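Local coordinates for protein putative glucarate dehydratase (Pseudomonas fluorescens, PDB 4IT1) that probably catalyses the magnesium-dependent dehydration of D-glucarate to 5-dehydro-4-deoxy-D-glucarate, the first step of D-glucarate breakdown, at residues Leu313-Tyr318 / Met341-His346; Ile349-Met354 / Cys368-Pro373. All coordinates share one frame; numbering follows the deposited sequence.

How the contacts relate
Contact 1 and contact 2 follow one another along the chain in the C-terminal part of the barrel domain, their centres about 8 Å apart. Contact 1 holds His-342, the predicted proton acceptor, whose side chain lies about 5 Å from the bound magnesium ion. Contact 2 lies farther from the metal: Asp-369 comes about 4 Å from His-342, side chain to side chain, and about 7 Å from the magnesium. The two contacts touch directly. His-317 NE2 is 2.7 Å from Ser-350 OG, a probable hydrogen bond, and Met-341 O is 3.0 Å from Asp-369 N, another. Ser-343 OG also packs against Met-354 SD.

Contact 1. Residues Leu313-Tyr318 / Met341-His346; sequences LADHHY and MHSNSH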
loop_
_atom_site.group_PDB
_atom_site.type_symbol
_atom_site.label_atom_id
_atom_site.label_comp_id
_atom_site.label_asym_id
_atom_site.label_seq_id
_atom_site.Cartn_x
_atom_site.Cartn_y
_atom_site.Cartn_z
ATOM N N LEU A 313 -6.849 11.209 -10.003
ATOM C CA LEU A 313 -6.858 12.193 -8.927
ATOM C C LEU A 313 -7.393 11.554 -7.650
ATOM O O LEU A 313 -8.600 11.381 -7.489
ATOM C CB LEU A 313 -7.678 13.428 -9.312
ATOM C CG LEU A 313 -7.382 14.072 -10.674
ATOM C CD1 LEU A 313 -8.230 15.316 -10.839
ATOM C CD2 LEU A 313 -5.907 14.414 -10.863
ATOM N N ALA A 314 -6.480 11.176 -6.763
ATOM C CA ALA A 314 -6.833 10.631 -5.457
ATOM C C ALA A 314 -7.439 11.699 -4.540
ATOM O O ALA A 314 -7.336 12.898 -4.811
ATOM C CB ALA A 314 -5.612 9.996 -4.805
ATOM N N ASP A 315 -8.066 11.240 -3.462
ATOM C CA ASP A 315 -8.777 12.082 -2.497
ATOM C C ASP A 315 -8.935 11.199 -1.276
ATOM O O ASP A 315 -9.680 10.215 -1.310
ATOM C CB ASP A 315 -10.147 12.490 -3.045
ATOM C CG ASP A 315 -10.883 13.482 -2.152
ATOM O OD1 ASP A 315 -10.811 13.363 -0.909
ATOM O OD2 ASP A 315 -11.559 14.379 -2.711
ATOM N N HIS A 316 -8.209 11.527 -0.209
ATOM C CA HIS A 316 -8.091 10.619 0.925
ATOM C C HIS A 316 -9.429 10.431 1.637
ATOM O O HIS A 316 -9.618 9.450 2.364
ATOM C CB HIS A 316 -7.023 11.109 1.910
ATOM C CG HIS A 316 -7.425 12.322 2.693
ATOM N ND1 HIS A 316 -7.274 13.605 2.209
ATOM C CD2 HIS A 316 -7.973 12.446 3.926
ATOM C CE1 HIS A 316 -7.705 14.468 3.113
ATOM N NE2 HIS A 316 -8.137 13.790 4.164
ATOM N N HIS A 317 -10.340 11.377 1.420
ATOM C CA HIS A 317 -11.630 11.375 2.097
ATOM C C HIS A 317 -12.463 10.171 1.716
ATOM O O HIS A 317 -13.071 9.539 2.581
ATOM C CB HIS A 317 -12.406 12.642 1.785
ATOM C CG HIS A 317 -11.732 13.889 2.252
ATOM N ND1 HIS A 317 -11.251 14.844 1.384
ATOM C CD2 HIS A 317 -11.465 14.345 3.500
ATOM C CE1 HIS A 317 -10.721 15.836 2.075
ATOM N NE2 HIS A 317 -10.837 15.556 3.361
ATOM N N TYR A 318 -12.490 9.845 0.428
ATOM C CA TYR A 318 -13.329 8.730 -0.011
ATOM C C TYR A 318 -12.575 7.485 -0.427
ATOM O O TYR A 318 -13.163 6.409 -0.511
ATOM C CB TYR A 318 -14.358 9.156 -1.063
ATOM C CG TYR A 318 -13.815 9.688 -2.359
ATOM C CD1 TYR A 318 -13.326 8.827 -3.346
ATOM C CD2 TYR A 318 -13.853 11.047 -2.633
ATOM C CE1 TYR A 318 -12.853 9.320 -4.552
ATOM C CE2 TYR A 318 -13.385 11.549 -3.842
ATOM C CZ TYR A 318 -12.878 10.681 -4.793
ATOM O OH TYR A 318 -12.415 11.177 -5.998
ATOM N N MET A 341 -3.403 14.631 -6.006
ATOM C CA MET A 341 -4.330 14.579 -4.888
ATOM C C MET A 341 -5.406 15.647 -5.074
ATOM O O MET A 341 -5.229 16.581 -5.859
ATOM C CB MET A 341 -3.566 14.790 -3.585
ATOM C CG MET A 341 -3.949 13.847 -2.466
ATOM S SD MET A 341 -3.317 12.182 -2.709
ATOM C CE MET A 341 -1.608 12.500 -3.152
ATOM N N HIS A 342 -6.523 15.497 -4.367
ATOM C CA HIS A 342 -7.668 16.393 -4.535
ATOM C C HIS A 342 -8.465 16.484 -3.240
ATOM O O HIS A 342 -8.465 15.548 -2.436
ATOM C CB HIS A 342 -8.568 15.910 -5.691
ATOM C CG HIS A 342 -9.957 16.479 -5.663
ATOM N ND1 HIS A 342 -10.917 16.056 -4.768
ATOM C CD2 HIS A 342 -10.546 17.438 -6.417
ATOM C CE1 HIS A 342 -12.034 16.735 -4.966
ATOM N NE2 HIS A 342 -11.835 17.580 -5.960
ATOM N N SER A 343 -9.112 17.631 -3.037
ATOM C CA SER A 343 -10.109 17.818 -1.971
ATOM C C SER A 343 -10.982 19.010 -2.308
ATOM O O SER A 343 -10.493 20.027 -2.814
ATOM C CB SER A 343 -9.457 18.006 -0.605
ATOM O OG SER A 343 -8.769 16.828 -0.216
ATOM N N ASN A 344 -12.279 18.868 -2.056
ATOM C CA ASN A 344 -13.242 19.915 -2.377
ATOM C C ASN A 344 -14.000 20.363 -1.130
ATOM O O ASN A 344 -14.095 19.596 -0.165
ATOM C CB ASN A 344 -14.206 19.439 -3.472
ATOM C CG ASN A 344 -15.117 18.314 -3.009
ATOM O OD1 ASN A 344 -14.658 17.268 -2.545
ATOM N ND2 ASN A 344 -16.418 18.531 -3.132
ATOM N N SER A 345 -14.518 21.596 -1.159
ATOM C CA SER A 345 -15.314 22.173 -0.059
ATOM C C SER A 345 -14.841 21.708 1.316
ATOM O O SER A 345 -15.551 20.999 2.035
ATOM C CB SER A 345 -16.813 21.900 -0.251
ATOM O OG SER A 345 -17.352 22.761 -1.240
ATOM N N HIS A 346 -13.625 22.120 1.662
ATOM C CA HIS A 346 -12.933 21.613 2.839
ATOM C C HIS A 346 -12.264 22.748 3.612
ATOM O O HIS A 346 -12.128 23.871 3.112
ATOM C CB HIS A 346 -11.870 20.599 2.411
ATOM C CG HIS A 346 -10.780 21.201 1.581
ATOM N ND1 HIS A 346 -9.562 21.569 2.109
ATOM C CD2 HIS A 346 -10.743 21.543 0.271
ATOM C CE1 HIS A 346 -8.814 22.092 1.155
ATOM N NE2 HIS A 346 -9.507 22.090 0.030
HETATM O O HOH W 1 -13.911 15.009 -1.093
HETATM O O HOH W 2 -7.113 14.322 -0.394
#
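Ala-314 and Met-341 lie side by side on strands 311-314 and 338-341, parallel neighbours in the sheet; their CA atoms are 4.7 Å apart. Beyond this pair Asp-315 sits beside His-342, and the touching parts, 313-317 and 341-344, run 59° apart. Met-341 bends back so that its SD meets Ala-314 CB at 3.8 Å.

The polar bonds centre on the carboxylate of Asp-315. CG stands anti to the backbone N (chi1 -174°), which carries OD2 to the edge of the His-342 ring. His-342 ND1 donates to OD2 at 2.7 Å. OD2 lies in the plane of the His-342 ring, but the N-H reaches it from the anti side and well out of the carboxylate plane, and the two flat groups are turned 48° from each other. The other oxygen, OD1, is gripped twice by His-317. OD1 accepts from His-317 N at 3.1 Å, so Asp-315 is the N-cap of helix 316-319; OD1 also takes His-317 ND1 at 2.8 Å on its syn lone pair. One buried carboxylate thus orients two imidazoles. NE2 of His-317 is taken up by Ser-350.

Ser-343 OG bonds to His-342 O at 2.6 Å and meets the edge of the His-317 ring at CE1, 3.2 Å away. One water donates to both Asp-315 OD2 and Asn-344 OD1. A second water takes the N-H of His-316 and donates to His-342 O, so it ties the helix start to the loop.

His-342 is the predicted proton acceptor, and its side chain lies near the magnesium ligand Asn-291. A histidine after one barrel strand, held through ND1 by an aspartate after the preceding strand, is consistent with the His-Asp pair of the mandelate racemase branch of the enolase superfamily.

Contact 2. Residues Ile349-Met354 / Cys368-Pro373; sequences ISLMAM and CDTHYP
Leu-351 reaches from helix 348-360 to the loop 368-373 and touches it with both methyls. Its CG is anti to the backbone N (chi1 -172°), which sends the fork out from the helix. CD2 stands over the centre of one face of the Tyr-372 ring, a CH-pi contact with the carbon 3.7 Å from the ring centroid and only 6° off the normal. CD1 turns to Thr-370 and meets OG1 at 3.4 Å. The leucine and tyrosine side chains cross at about a right angle.

This end is the close one. At the other end Met-354 is extended until its last bend, and its SD lies 3.7 Å from Asp-369 O. Its CE only grazes Thr-370 OG1, at 4.5 Å. Here the two backbones stand well apart: the CA atoms of Met-354 and Cys-368 are 9.0 Å from each other. Even this looser end is buried, since Met-354 also packs on Phe-166 and Met-341.

With Tyr-372 cut back to an alanine, Leu-351 CD2 would probably lose the ring face it rests on, and Glu-380 its phenol partner.

The polar side chains of the loop find their bonding partners outside the helix segment. Thr-370 OG1 bonds to His-346 and takes a weak bond from Tyr-372 N, 3.5 Å long. Asp-369 OD2 forms a salt bridge with Lys-213, and its side chain lies about 4 Å from that of His-342. The helix offers methyls and a sulfur to the loop and gives it no hydrogen bond; the contact rests on van der Waals and CH-pi packing, while the charge of Asp-369 is paired with Lys-213.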
loop_
_atom_site.group_PDB
_atom_site.type_symbol
_atom_site.label_atom_id
_atom_site.label_comp_id
_atom_site.label_asym_id
_atom_site.label_seq_id
_atom_site.Cartn_x
_atom_site.Cartn_y
_atom_site.Cartn_z
ATOM N N ILE A 349 -7.882 21.413 8.090
ATOM C CA ILE A 349 -7.598 20.050 8.542
ATOM C C ILE A 349 -7.425 19.120 7.334
ATOM O O ILE A 349 -6.386 18.464 7.181
ATOM C CB ILE A 349 -8.694 19.496 9.485
ATOM C CG1 ILE A 349 -8.830 20.374 10.737
ATOM C CG2 ILE A 349 -8.397 18.046 9.854
ATOM C CD1 ILE A 349 -9.878 19.907 11.730
ATOM N N SER A 350 -8.438 19.082 6.474
ATOM C CA SER A 350 -8.369 18.297 5.247
ATOM C C SER A 350 -7.131 18.667 4.434
ATOM O O SER A 350 -6.395 17.788 3.974
ATOM C CB SER A 350 -9.639 18.483 4.407
ATOM O OG SER A 350 -10.718 17.747 4.957
ATOM N N LEU A 351 -6.904 19.971 4.282
ATOM C CA LEU A 351 -5.795 20.476 3.487
ATOM C C LEU A 351 -4.467 19.875 3.953
ATOM O O LEU A 351 -3.627 19.524 3.127
ATOM C CB LEU A 351 -5.757 22.008 3.524
ATOM C CG LEU A 351 -4.778 22.768 2.615
ATOM C CD1 LEU A 351 -4.993 22.469 1.135
ATOM C CD2 LEU A 351 -4.858 24.269 2.866
ATOM N N MET A 352 -4.305 19.719 5.265
ATOM C CA MET A 352 -3.056 19.212 5.833
ATOM C C MET A 352 -2.905 17.699 5.740
ATOM O O MET A 352 -1.808 17.207 5.449
ATOM C CB MET A 352 -2.843 19.700 7.278
ATOM C CG MET A 352 -2.443 21.165 7.377
ATOM S SD MET A 352 -0.974 21.577 6.409
ATOM C CE MET A 352 -1.367 23.246 5.914
ATOM N N ALA A 353 -3.990 16.966 6.005
ATOM C CA ALA A 353 -3.997 15.511 5.837
ATOM C C ALA A 353 -3.643 15.180 4.390
ATOM O O ALA A 353 -2.765 14.360 4.121
ATOM C CB ALA A 353 -5.353 14.935 6.201
ATOM N N MET A 354 -4.319 15.856 3.467
ATOM C CA MET A 354 -4.016 15.749 2.057
ATOM C C MET A 354 -2.537 16.070 1.779
ATOM O O MET A 354 -1.848 15.276 1.136
ATOM C CB MET A 354 -4.941 16.653 1.240
ATOM C CG MET A 354 -4.672 16.595 -0.256
ATOM S SD MET A 354 -5.764 17.591 -1.288
ATOM C CE MET A 354 -5.824 19.130 -0.372
ATOM N N CYS A 368 -1.616 19.513 -6.881
ATOM C CA CYS A 368 -2.844 19.028 -6.279
ATOM C C CYS A 368 -4.008 20.010 -6.420
ATOM O O CYS A 368 -3.824 21.141 -6.894
ATOM C CB CYS A 368 -2.595 18.687 -4.819
ATOM S SG CYS A 368 -1.385 17.370 -4.612
ATOM N N ASP A 369 -5.203 19.558 -6.025
ATOM C CA ASP A 369 -6.438 20.343 -6.170
ATOM C C ASP A 369 -6.975 20.777 -4.820
ATOM O O ASP A 369 -7.013 19.980 -3.874
ATOM C CB ASP A 369 -7.523 19.545 -6.900
ATOM C CG ASP A 369 -7.376 19.586 -8.406
ATOM O OD1 ASP A 369 -7.204 20.688 -8.970
ATOM O OD2 ASP A 369 -7.468 18.507 -9.032
ATOM N N THR A 370 -7.398 22.040 -4.739
ATOM C CA THR A 370 -7.952 22.589 -3.499
ATOM C C THR A 370 -9.010 23.665 -3.750
ATOM O O THR A 370 -9.001 24.347 -4.786
ATOM C CB THR A 370 -6.845 23.114 -2.553
ATOM O OG1 THR A 370 -7.368 23.240 -1.224
ATOM C CG2 THR A 370 -6.293 24.470 -3.027
ATOM N N HIS A 371 -9.928 23.796 -2.796
ATOM C CA HIS A 371 -11.006 24.782 -2.872
ATOM C C HIS A 371 -10.687 26.004 -2.005
ATOM O O HIS A 371 -11.376 27.022 -2.075
ATOM C CB HIS A 371 -12.330 24.146 -2.422
ATOM C CG HIS A 371 -13.125 23.535 -3.535
ATOM N ND1 HIS A 371 -12.589 22.641 -4.435
ATOM C CD2 HIS A 371 -14.428 23.676 -3.879
ATOM C CE1 HIS A 371 -13.520 22.269 -5.295
ATOM N NE2 HIS A 371 -14.646 22.882 -4.978
ATOM N N TYR A 372 -9.617 25.880 -1.222
ATOM C CA TYR A 372 -9.251 26.790 -0.122
ATOM C C TYR A 372 -9.336 28.299 -0.373
ATOM O O TYR A 372 -9.780 29.027 0.510
ATOM C CB TYR A 372 -7.873 26.418 0.414
ATOM C CG TYR A 372 -7.720 26.588 1.902
ATOM C CD1 TYR A 372 -8.461 25.808 2.798
ATOM C CD2 TYR A 372 -6.807 27.508 2.423
ATOM C CE1 TYR A 372 -8.309 25.958 4.169
ATOM C CE2 TYR A 372 -6.644 27.663 3.790
ATOM C CZ TYR A 372 -7.393 26.891 4.658
ATOM O OH TYR A 372 -7.219 27.055 6.013
ATOM N N PRO A 373 -8.906 28.777 -1.561
ATOM C CA PRO A 373 -9.152 30.176 -1.927
ATOM C C PRO A 373 -10.605 30.661 -1.796
ATOM O O PRO A 373 -10.840 31.872 -1.675
ATOM C CB PRO A 373 -8.723 30.245 -3.407
ATOM C CG PRO A 373 -7.987 28.981 -3.695
ATOM C CD PRO A 373 -7.874 28.182 -2.428
#